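Local coordinates for protein type II restriction enzyme MunI (Mycoplasma, PDB 1D02) that recognises the double-stranded DNA sequence 5'-CAATTG-3' as a homodimer and cleaves it after the first C, at residues H48-V56 with L73-S81; S7-L15 with E187-K198. The protein carries 1 engineered substitution. One frame throughout, in Å; residues are numbered along the deposited sequence.

Interaction 1 (H48-V56 with L73-S81); sequences HLKNLYAQV and LSTTQWGVS. With nucleotides of chain A.
One face of the W78 indole carries A54 CB from across the contact, 3.6 Å above its plane and toward the rim, with T76 CG2 also set over that plane. W78 makes a cation-pi contact with K161 of the second subunit. The amides of N51 and Q77 stack with their planes 21° apart. The Y53 ring has L52 CB over one face and meets F168 of the second subunit edge-to-face; its side chain crosses that of V80 at about a right angle, with OH 3.5 Å from V80 CG1 and hydrogen-bonded to W169 of the second subunit. Between these groups W78 O is gripped by two amides, L52 N at 2.7 Å, above the carbonyl plane, and Y53 N at 2.9 Å, closer to it. Both segments belong to the long connection between strands 40-44 and 84-88 of this PDDEXK-clan nuclease, and the second one follows the DNA backbone: G79 N donates to OP1 of DC2 of chain A at 2.8 Å, and S81 N to OP1 of DC3. Just beside this phosphate contact, V80 N is bonded to L49 O at 2.9 Å; with CG1 anti to the carbonyl carbon (chi1 -61°), V80 CG2 presses tightly on L49 CB.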
# COMPACT_ATOMS: atom_id res chain seq x y z
N HIS D 48 -14.64 -3.88 -13.64
CA HIS D 48 -15.54 -3.97 -12.48
C HIS D 48 -15.39 -2.91 -11.42
O HIS D 48 -16.33 -2.65 -10.68
CB HIS D 48 -15.39 -5.33 -11.78
CG HIS D 48 -15.44 -6.50 -12.72
ND1 HIS D 48 -14.43 -6.77 -13.61
CD2 HIS D 48 -16.41 -7.42 -12.94
CE1 HIS D 48 -14.77 -7.82 -14.35
NE2 HIS D 48 -15.96 -8.23 -13.96
N LEU D 49 -14.21 -2.31 -11.34
CA LEU D 49 -13.91 -1.31 -10.32
C LEU D 49 -13.71 0.09 -10.91
O LEU D 49 -13.05 0.94 -10.31
CB LEU D 49 -12.63 -1.76 -9.58
CG LEU D 49 -12.78 -3.07 -8.78
CD1 LEU D 49 -11.53 -3.93 -8.92
CD2 LEU D 49 -13.04 -2.74 -7.30
N LYS D 50 -14.32 0.32 -12.07
CA LYS D 50 -14.22 1.60 -12.77
C LYS D 50 -14.92 2.76 -12.04
O LYS D 50 -14.54 3.91 -12.21
CB LYS D 50 -14.84 1.44 -14.17
CG LYS D 50 -14.77 2.65 -15.11
CD LYS D 50 -15.85 2.52 -16.22
CE LYS D 50 -15.30 2.32 -17.63
NZ LYS D 50 -14.47 3.47 -18.14
N ASN D 51 -15.94 2.45 -11.23
CA ASN D 51 -16.73 3.50 -10.59
C ASN D 51 -16.68 3.38 -9.08
O ASN D 51 -17.49 2.67 -8.48
CB ASN D 51 -18.19 3.38 -11.10
CG ASN D 51 -19.09 4.51 -10.64
OD1 ASN D 51 -18.65 5.42 -9.95
ND2 ASN D 51 -20.36 4.46 -11.01
N LEU D 52 -15.72 4.08 -8.46
CA LEU D 52 -15.55 4.00 -7.02
C LEU D 52 -15.55 5.26 -6.17
O LEU D 52 -16.10 5.28 -5.06
CB LEU D 52 -14.22 3.32 -6.69
CG LEU D 52 -13.88 1.90 -7.11
CD1 LEU D 52 -12.45 1.58 -6.59
CD2 LEU D 52 -14.90 0.94 -6.52
N TYR D 53 -14.92 6.30 -6.70
CA TYR D 53 -14.67 7.49 -5.92
C TYR D 53 -15.45 8.76 -6.03
O TYR D 53 -15.50 9.52 -5.06
CB TYR D 53 -13.19 7.90 -6.09
CG TYR D 53 -12.18 6.80 -5.97
CD1 TYR D 53 -11.16 6.66 -6.92
CD2 TYR D 53 -12.17 5.95 -4.87
CE1 TYR D 53 -10.15 5.70 -6.76
CE2 TYR D 53 -11.17 4.99 -4.70
CZ TYR D 53 -10.16 4.88 -5.65
OH TYR D 53 -9.14 3.97 -5.47
N ALA D 54 -16.03 9.03 -7.19
CA ALA D 54 -16.67 10.32 -7.36
C ALA D 54 -17.82 10.68 -6.41
O ALA D 54 -18.02 11.86 -6.13
CB ALA D 54 -17.11 10.52 -8.82
N GLN D 55 -18.55 9.68 -5.91
CA GLN D 55 -19.66 9.97 -5.00
C GLN D 55 -19.26 9.86 -3.54
O GLN D 55 -20.12 9.85 -2.66
CB GLN D 55 -20.85 9.04 -5.29
CG GLN D 55 -21.37 9.16 -6.72
CD GLN D 55 -22.62 8.32 -7.00
OE1 GLN D 55 -23.76 8.81 -6.88
NE2 GLN D 55 -22.41 7.09 -7.37
N VAL D 56 -17.96 9.76 -3.27
CA VAL D 56 -17.52 9.69 -1.89
C VAL D 56 -17.98 10.99 -1.23
O VAL D 56 -17.79 12.09 -1.78
CB VAL D 56 -15.98 9.56 -1.80
CG1 VAL D 56 -15.48 9.92 -0.40
CG2 VAL D 56 -15.56 8.15 -2.18
N LEU D 73 -20.67 14.91 -10.58
CA LEU D 73 -20.03 13.78 -9.91
C LEU D 73 -20.96 12.58 -9.81
O LEU D 73 -20.49 11.44 -9.73
CB LEU D 73 -19.53 14.19 -8.51
CG LEU D 73 -18.39 15.23 -8.57
CD1 LEU D 73 -17.97 15.63 -7.15
CD2 LEU D 73 -17.19 14.63 -9.34
N SER D 74 -22.27 12.81 -9.84
CA SER D 74 -23.19 11.68 -9.68
C SER D 74 -23.12 10.66 -10.83
O SER D 74 -23.58 9.53 -10.69
CB SER D 74 -24.63 12.19 -9.51
OG SER D 74 -25.20 12.55 -10.75
N THR D 75 -22.54 11.04 -11.97
CA THR D 75 -22.41 10.13 -13.11
C THR D 75 -20.97 10.01 -13.58
O THR D 75 -20.70 9.49 -14.66
CB THR D 75 -23.25 10.59 -14.29
OG1 THR D 75 -22.87 11.92 -14.67
CG2 THR D 75 -24.74 10.55 -13.90
N THR D 76 -20.06 10.51 -12.76
CA THR D 76 -18.66 10.45 -13.10
C THR D 76 -18.08 9.17 -12.56
O THR D 76 -18.33 8.80 -11.42
CB THR D 76 -17.94 11.66 -12.47
OG1 THR D 76 -18.42 12.85 -13.10
CG2 THR D 76 -16.42 11.55 -12.66
N GLN D 77 -17.29 8.48 -13.37
CA GLN D 77 -16.68 7.24 -12.93
C GLN D 77 -15.17 7.35 -12.75
O GLN D 77 -14.41 7.47 -13.72
CB GLN D 77 -17.02 6.13 -13.92
CG GLN D 77 -18.54 5.91 -13.99
CD GLN D 77 -18.93 4.70 -14.80
OE1 GLN D 77 -18.25 3.68 -14.77
NE2 GLN D 77 -20.04 4.80 -15.52
N TRP D 78 -14.76 7.34 -11.48
CA TRP D 78 -13.35 7.36 -11.09
C TRP D 78 -13.10 6.09 -10.29
O TRP D 78 -13.78 5.82 -9.29
CB TRP D 78 -13.01 8.58 -10.22
CG TRP D 78 -13.12 9.90 -10.92
CD1 TRP D 78 -13.00 10.14 -12.27
CD2 TRP D 78 -13.33 11.16 -10.31
NE1 TRP D 78 -13.11 11.49 -12.52
CE2 TRP D 78 -13.32 12.14 -11.33
CE3 TRP D 78 -13.53 11.58 -8.98
CZ2 TRP D 78 -13.49 13.50 -11.07
CZ3 TRP D 78 -13.69 12.93 -8.72
CH2 TRP D 78 -13.67 13.88 -9.77
N GLY D 79 -12.12 5.31 -10.71
CA GLY D 79 -11.87 4.08 -10.01
C GLY D 79 -10.49 3.54 -10.29
O GLY D 79 -9.54 4.32 -10.45
N VAL D 80 -10.39 2.21 -10.35
CA VAL D 80 -9.12 1.56 -10.62
C VAL D 80 -9.24 0.56 -11.77
O VAL D 80 -10.34 0.16 -12.18
CB VAL D 80 -8.56 0.83 -9.35
CG1 VAL D 80 -8.33 1.85 -8.19
CG2 VAL D 80 -9.55 -0.25 -8.92
N SER D 81 -8.09 0.16 -12.30
CA SER D 81 -8.04 -0.75 -13.42
C SER D 81 -6.99 -1.81 -13.10
O SER D 81 -5.78 -1.60 -13.33
CB SER D 81 -7.67 0.06 -14.67
OG SER D 81 -7.43 -0.79 -15.79
P DC A 2 -9.92 7.24 -13.67
OP1 DC A 2 -10.91 6.30 -13.09
OP2 DC A 2 -9.54 8.49 -12.96
O5' DC A 2 -8.60 6.40 -13.95
C5' DC A 2 -8.73 5.12 -14.55
C4' DC A 2 -7.40 4.42 -14.57
O4' DC A 2 -6.54 5.06 -15.55
C3' DC A 2 -6.63 4.41 -13.25
O3' DC A 2 -6.32 3.03 -12.97
C2' DC A 2 -5.42 5.30 -13.52
C1' DC A 2 -5.23 5.20 -15.03
N1 DC A 2 -4.64 6.39 -15.68
C2 DC A 2 -3.52 6.22 -16.51
O2 DC A 2 -3.05 5.08 -16.67
N3 DC A 2 -2.99 7.31 -17.11
C4 DC A 2 -3.53 8.51 -16.93
N4 DC A 2 -2.99 9.56 -17.58
C5 DC A 2 -4.66 8.71 -16.08
C6 DC A 2 -5.18 7.63 -15.48
P DC A 3 -5.26 2.63 -11.83
OP1 DC A 3 -5.71 1.31 -11.34
OP2 DC A 3 -5.00 3.72 -10.86
O5' DC A 3 -3.93 2.37 -12.67
C5' DC A 3 -3.96 1.43 -13.74
C4' DC A 3 -2.57 1.16 -14.23
O4' DC A 3 -2.05 2.33 -14.92
C3' DC A 3 -1.52 0.78 -13.19
O3' DC A 3 -0.70 -0.21 -13.81
C2' DC A 3 -0.76 2.08 -12.98
C1' DC A 3 -0.80 2.71 -14.38
N1 DC A 3 -0.74 4.19 -14.38
C2 DC A 3 0.23 4.83 -15.18
O2 DC A 3 0.98 4.15 -15.88
N3 DC A 3 0.31 6.18 -15.17
C4 DC A 3 -0.51 6.90 -14.40
N4 DC A 3 -0.35 8.25 -14.39
C5 DC A 3 -1.52 6.28 -13.59
C6 DC A 3 -1.60 4.93 -13.61
O HOH W 1 -11.88 -1.92 -12.97
O HOH W 2 -16.88 7.33 -9.51
O HOH W 3 -22.12 6.65 -10.81

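Interaction 2 (S7-L15 with E187-K198)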
# COMPACT_ATOMS: atom_id res chain seq x y z
N SER D 7 -14.35 -31.11 -11.51
CA SER D 7 -15.22 -30.01 -11.90
C SER D 7 -14.48 -28.70 -12.10
O SER D 7 -15.04 -27.78 -12.68
CB SER D 7 -16.34 -29.79 -10.88
OG SER D 7 -15.80 -29.43 -9.61
N GLY D 8 -13.23 -28.64 -11.64
CA GLY D 8 -12.43 -27.43 -11.80
C GLY D 8 -11.07 -27.68 -12.44
O GLY D 8 -10.20 -26.81 -12.38
N ARG D 9 -10.87 -28.85 -13.05
CA ARG D 9 -9.56 -29.15 -13.64
C ARG D 9 -9.15 -28.18 -14.76
O ARG D 9 -9.90 -27.93 -15.69
CB ARG D 9 -9.53 -30.60 -14.17
CG ARG D 9 -8.12 -31.00 -14.62
CD ARG D 9 -7.98 -32.46 -14.91
NE ARG D 9 -8.43 -33.30 -13.80
CZ ARG D 9 -8.54 -34.62 -13.89
NH1 ARG D 9 -8.21 -35.23 -15.02
NH2 ARG D 9 -9.02 -35.34 -12.88
N LEU D 10 -7.92 -27.68 -14.66
CA LEU D 10 -7.42 -26.74 -15.64
C LEU D 10 -6.90 -27.47 -16.89
O LEU D 10 -6.68 -28.69 -16.85
CB LEU D 10 -6.33 -25.88 -14.97
CG LEU D 10 -6.82 -25.04 -13.78
CD1 LEU D 10 -5.69 -24.09 -13.31
CD2 LEU D 10 -7.99 -24.20 -14.23
N ASN D 11 -6.71 -26.73 -17.98
CA ASN D 11 -6.25 -27.34 -19.24
C ASN D 11 -4.74 -27.31 -19.34
O ASN D 11 -4.17 -26.52 -20.09
CB ASN D 11 -6.86 -26.57 -20.41
CG ASN D 11 -6.74 -27.32 -21.73
OD1 ASN D 11 -5.89 -28.19 -21.89
ND2 ASN D 11 -7.56 -26.93 -22.69
N TRP D 12 -4.11 -28.21 -18.59
CA TRP D 12 -2.68 -28.28 -18.54
C TRP D 12 -2.07 -28.64 -19.90
O TRP D 12 -0.95 -28.23 -20.20
CB TRP D 12 -2.26 -29.28 -17.47
CG TRP D 12 -2.70 -28.84 -16.09
CD1 TRP D 12 -3.80 -29.28 -15.38
CD2 TRP D 12 -2.08 -27.84 -15.26
NE1 TRP D 12 -3.90 -28.62 -14.18
CE2 TRP D 12 -2.86 -27.73 -14.07
CE3 TRP D 12 -0.94 -27.01 -15.40
CZ2 TRP D 12 -2.53 -26.84 -13.04
CZ3 TRP D 12 -0.62 -26.12 -14.38
CH2 TRP D 12 -1.41 -26.04 -13.21
N GLN D 13 -2.80 -29.39 -20.72
CA GLN D 13 -2.28 -29.76 -22.04
C GLN D 13 -2.15 -28.53 -22.94
O GLN D 13 -1.18 -28.43 -23.71
CB GLN D 13 -3.16 -30.81 -22.72
CG GLN D 13 -3.23 -32.15 -21.95
CD GLN D 13 -4.51 -32.28 -21.14
OE1 GLN D 13 -4.99 -31.29 -20.55
NE2 GLN D 13 -5.07 -33.50 -21.10
N ALA D 14 -3.10 -27.60 -22.85
CA ALA D 14 -3.04 -26.40 -23.68
C ALA D 14 -1.85 -25.57 -23.24
O ALA D 14 -1.17 -25.00 -24.09
CB ALA D 14 -4.31 -25.57 -23.57
N LEU D 15 -1.59 -25.50 -21.94
CA LEU D 15 -0.43 -24.73 -21.45
C LEU D 15 0.88 -25.40 -21.91
O LEU D 15 1.86 -24.71 -22.30
CB LEU D 15 -0.46 -24.63 -19.92
CG LEU D 15 0.75 -23.93 -19.27
CD1 LEU D 15 0.89 -22.50 -19.85
CD2 LEU D 15 0.59 -23.84 -17.78
N GLU D 187 3.83 -22.84 -15.96
CA GLU D 187 3.31 -23.88 -15.10
C GLU D 187 3.36 -23.52 -13.60
O GLU D 187 2.38 -23.70 -12.88
CB GLU D 187 4.05 -25.20 -15.39
CG GLU D 187 3.57 -26.38 -14.56
CD GLU D 187 4.27 -27.69 -14.93
OE1 GLU D 187 5.51 -27.68 -15.13
OE2 GLU D 187 3.58 -28.73 -14.99
N LYS D 188 4.51 -23.02 -13.14
CA LYS D 188 4.65 -22.65 -11.74
C LYS D 188 3.66 -21.56 -11.33
O LYS D 188 3.11 -21.60 -10.23
CB LYS D 188 6.09 -22.17 -11.50
CG LYS D 188 6.39 -21.83 -10.08
CD LYS D 188 7.20 -22.93 -9.40
CE LYS D 188 7.88 -22.39 -8.13
NZ LYS D 188 9.06 -21.47 -8.39
N LEU D 189 3.45 -20.58 -12.21
CA LEU D 189 2.52 -19.48 -11.98
C LEU D 189 1.10 -20.05 -11.81
O LEU D 189 0.40 -19.72 -10.84
CB LEU D 189 2.54 -18.49 -13.16
CG LEU D 189 1.47 -17.40 -13.16
CD1 LEU D 189 1.73 -16.42 -12.02
CD2 LEU D 189 1.46 -16.67 -14.51
N VAL D 190 0.70 -20.90 -12.73
CA VAL D 190 -0.64 -21.48 -12.68
C VAL D 190 -0.79 -22.41 -11.47
O VAL D 190 -1.85 -22.43 -10.82
CB VAL D 190 -1.01 -22.24 -14.01
CG1 VAL D 190 -2.43 -22.80 -13.91
CG2 VAL D 190 -0.95 -21.27 -15.21
N GLN D 191 0.27 -23.16 -11.12
CA GLN D 191 0.18 -24.06 -9.97
C GLN D 191 -0.11 -23.27 -8.70
O GLN D 191 -0.84 -23.74 -7.84
CB GLN D 191 1.47 -24.88 -9.80
CG GLN D 191 1.65 -25.92 -10.91
CD GLN D 191 2.96 -26.68 -10.79
OE1 GLN D 191 3.99 -26.06 -10.46
NE2 GLN D 191 2.96 -27.91 -11.05
N HIS D 192 0.44 -22.05 -8.58
CA HIS D 192 0.16 -21.26 -7.38
C HIS D 192 -1.34 -20.98 -7.31
O HIS D 192 -1.97 -21.18 -6.27
CB HIS D 192 0.94 -19.94 -7.40
CG HIS D 192 0.81 -19.16 -6.13
ND1 HIS D 192 -0.28 -18.35 -5.86
CD2 HIS D 192 1.59 -19.11 -5.03
CE1 HIS D 192 -0.16 -17.85 -4.65
NE2 HIS D 192 0.97 -18.30 -4.12
N PHE D 193 -1.90 -20.48 -8.40
CA PHE D 193 -3.34 -20.19 -8.45
C PHE D 193 -4.14 -21.48 -8.20
O PHE D 193 -5.03 -21.52 -7.35
CB PHE D 193 -3.71 -19.67 -9.85
CG PHE D 193 -5.20 -19.63 -10.09
CD1 PHE D 193 -5.99 -18.65 -9.52
CD2 PHE D 193 -5.80 -20.60 -10.91
CE1 PHE D 193 -7.38 -18.62 -9.74
CE2 PHE D 193 -7.18 -20.59 -11.14
CZ PHE D 193 -7.97 -19.59 -10.55
N ASN D 194 -3.79 -22.54 -8.92
CA ASN D 194 -4.51 -23.81 -8.81
C ASN D 194 -4.57 -24.40 -7.40
O ASN D 194 -5.64 -24.82 -6.93
CB ASN D 194 -3.86 -24.83 -9.75
CG ASN D 194 -4.67 -26.07 -9.92
OD1 ASN D 194 -4.17 -27.19 -9.72
ND2 ASN D 194 -5.93 -25.91 -10.30
N GLU D 195 -3.43 -24.40 -6.74
CA GLU D 195 -3.30 -24.98 -5.41
C GLU D 195 -3.72 -24.10 -4.25
O GLU D 195 -4.21 -24.58 -3.23
CB GLU D 195 -1.85 -25.43 -5.19
CG GLU D 195 -1.42 -26.62 -6.06
CD GLU D 195 0.10 -26.78 -6.17
OE1 GLU D 195 0.86 -26.22 -5.34
OE2 GLU D 195 0.55 -27.46 -7.13
N LYS D 196 -3.55 -22.79 -4.41
CA LYS D 196 -3.82 -21.87 -3.31
C LYS D 196 -4.96 -20.88 -3.39
O LYS D 196 -5.44 -20.40 -2.36
CB LYS D 196 -2.54 -21.11 -3.01
CG LYS D 196 -1.38 -22.04 -2.70
CD LYS D 196 -0.05 -21.33 -2.68
CE LYS D 196 1.02 -22.26 -2.14
NZ LYS D 196 2.38 -21.74 -2.42
N LEU D 197 -5.41 -20.56 -4.60
CA LEU D 197 -6.44 -19.55 -4.77
C LEU D 197 -7.74 -19.97 -5.47
O LEU D 197 -8.80 -19.43 -5.18
CB LEU D 197 -5.83 -18.36 -5.53
CG LEU D 197 -4.54 -17.78 -4.94
CD1 LEU D 197 -3.93 -16.76 -5.95
CD2 LEU D 197 -4.84 -17.10 -3.62
N LYS D 198 -7.64 -20.92 -6.39
CA LYS D 198 -8.78 -21.36 -7.17
C LYS D 198 -10.00 -21.77 -6.33
O LYS D 198 -11.14 -21.44 -6.69
CB LYS D 198 -8.38 -22.52 -8.09
CG LYS D 198 -9.40 -22.86 -9.19
CD LYS D 198 -8.94 -24.00 -10.10
CE LYS D 198 -9.24 -25.36 -9.47
NZ LYS D 198 -8.64 -26.49 -10.23
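Apolar contacts carry most of the interface, with W12 at their centre. Its six-membered ring reaches helix 186-197 as a knob among E187, V190, Q191 and N194, and W12 CH2 comes to 3.5 Å from V190 CG1. The Q191 side chain crosses that of W12 at about a right angle, bringing CG to 3.8 Å from CH2, while the N194 amide lies at the ring edge with its plane turned 77° from that of the indole. L10 CB lies over one indole face, 3.6 Å above the plane and toward the rim, and CD1 runs onward to V190 CG1 at 3.6 Å and to the edge of the F193 ring. V190 is thus shared: with CG1 anti to its backbone N (chi1 -179°), that methyl meets both L10 and W12, and CG2 is left to meet L15 CD2 at 3.9 Å. L15 CD2 also rests against E187 CA, where the backbones come nearest.

K198 makes a hydrogen bond across the segments. Its chain bends at chi3 (83°) and brings NZ to G8 O at 2.7 Å, with the donor well above the carbonyl plane. Within segment 7-15, N11 caps the start of helix 12-21, its OD1 accepting from A14 N at 3.0 Å; its ND2 is bonded to E36 O.

V30 and V34 of helix 27-34 also touch V190, and F193 packs on W149 of strand 148-153. In this alpha/beta nuclease fold, an extended N-terminal segment and the first turn of the N-capped helix 12-21 pack on the C-terminal helix 186-197, with W12 as a knob in its surface.

The two interactions lie on opposite sides of the chain's centre, with centres 33 Å apart and nearest atoms about 14 Å apart, and they do not touch. Interaction 1 is nested along the sequence inside the loop closed by interaction 2. The two contacts attach at opposite edges of the mixed sheet, as counted within this chain: interaction 1 belongs to the connection from outermost strand 40-44 to strand 84-88, whereas helix 186-197 of interaction 2 follows strand 177-180. Interaction 1 lies where DNA and the dimer partner meet. Interaction 2 brings residues near the two chain ends together within one subunit; its nearest atom is about 14 Å from the bound nucleic acid, and no other protein chain of the assembly touches it.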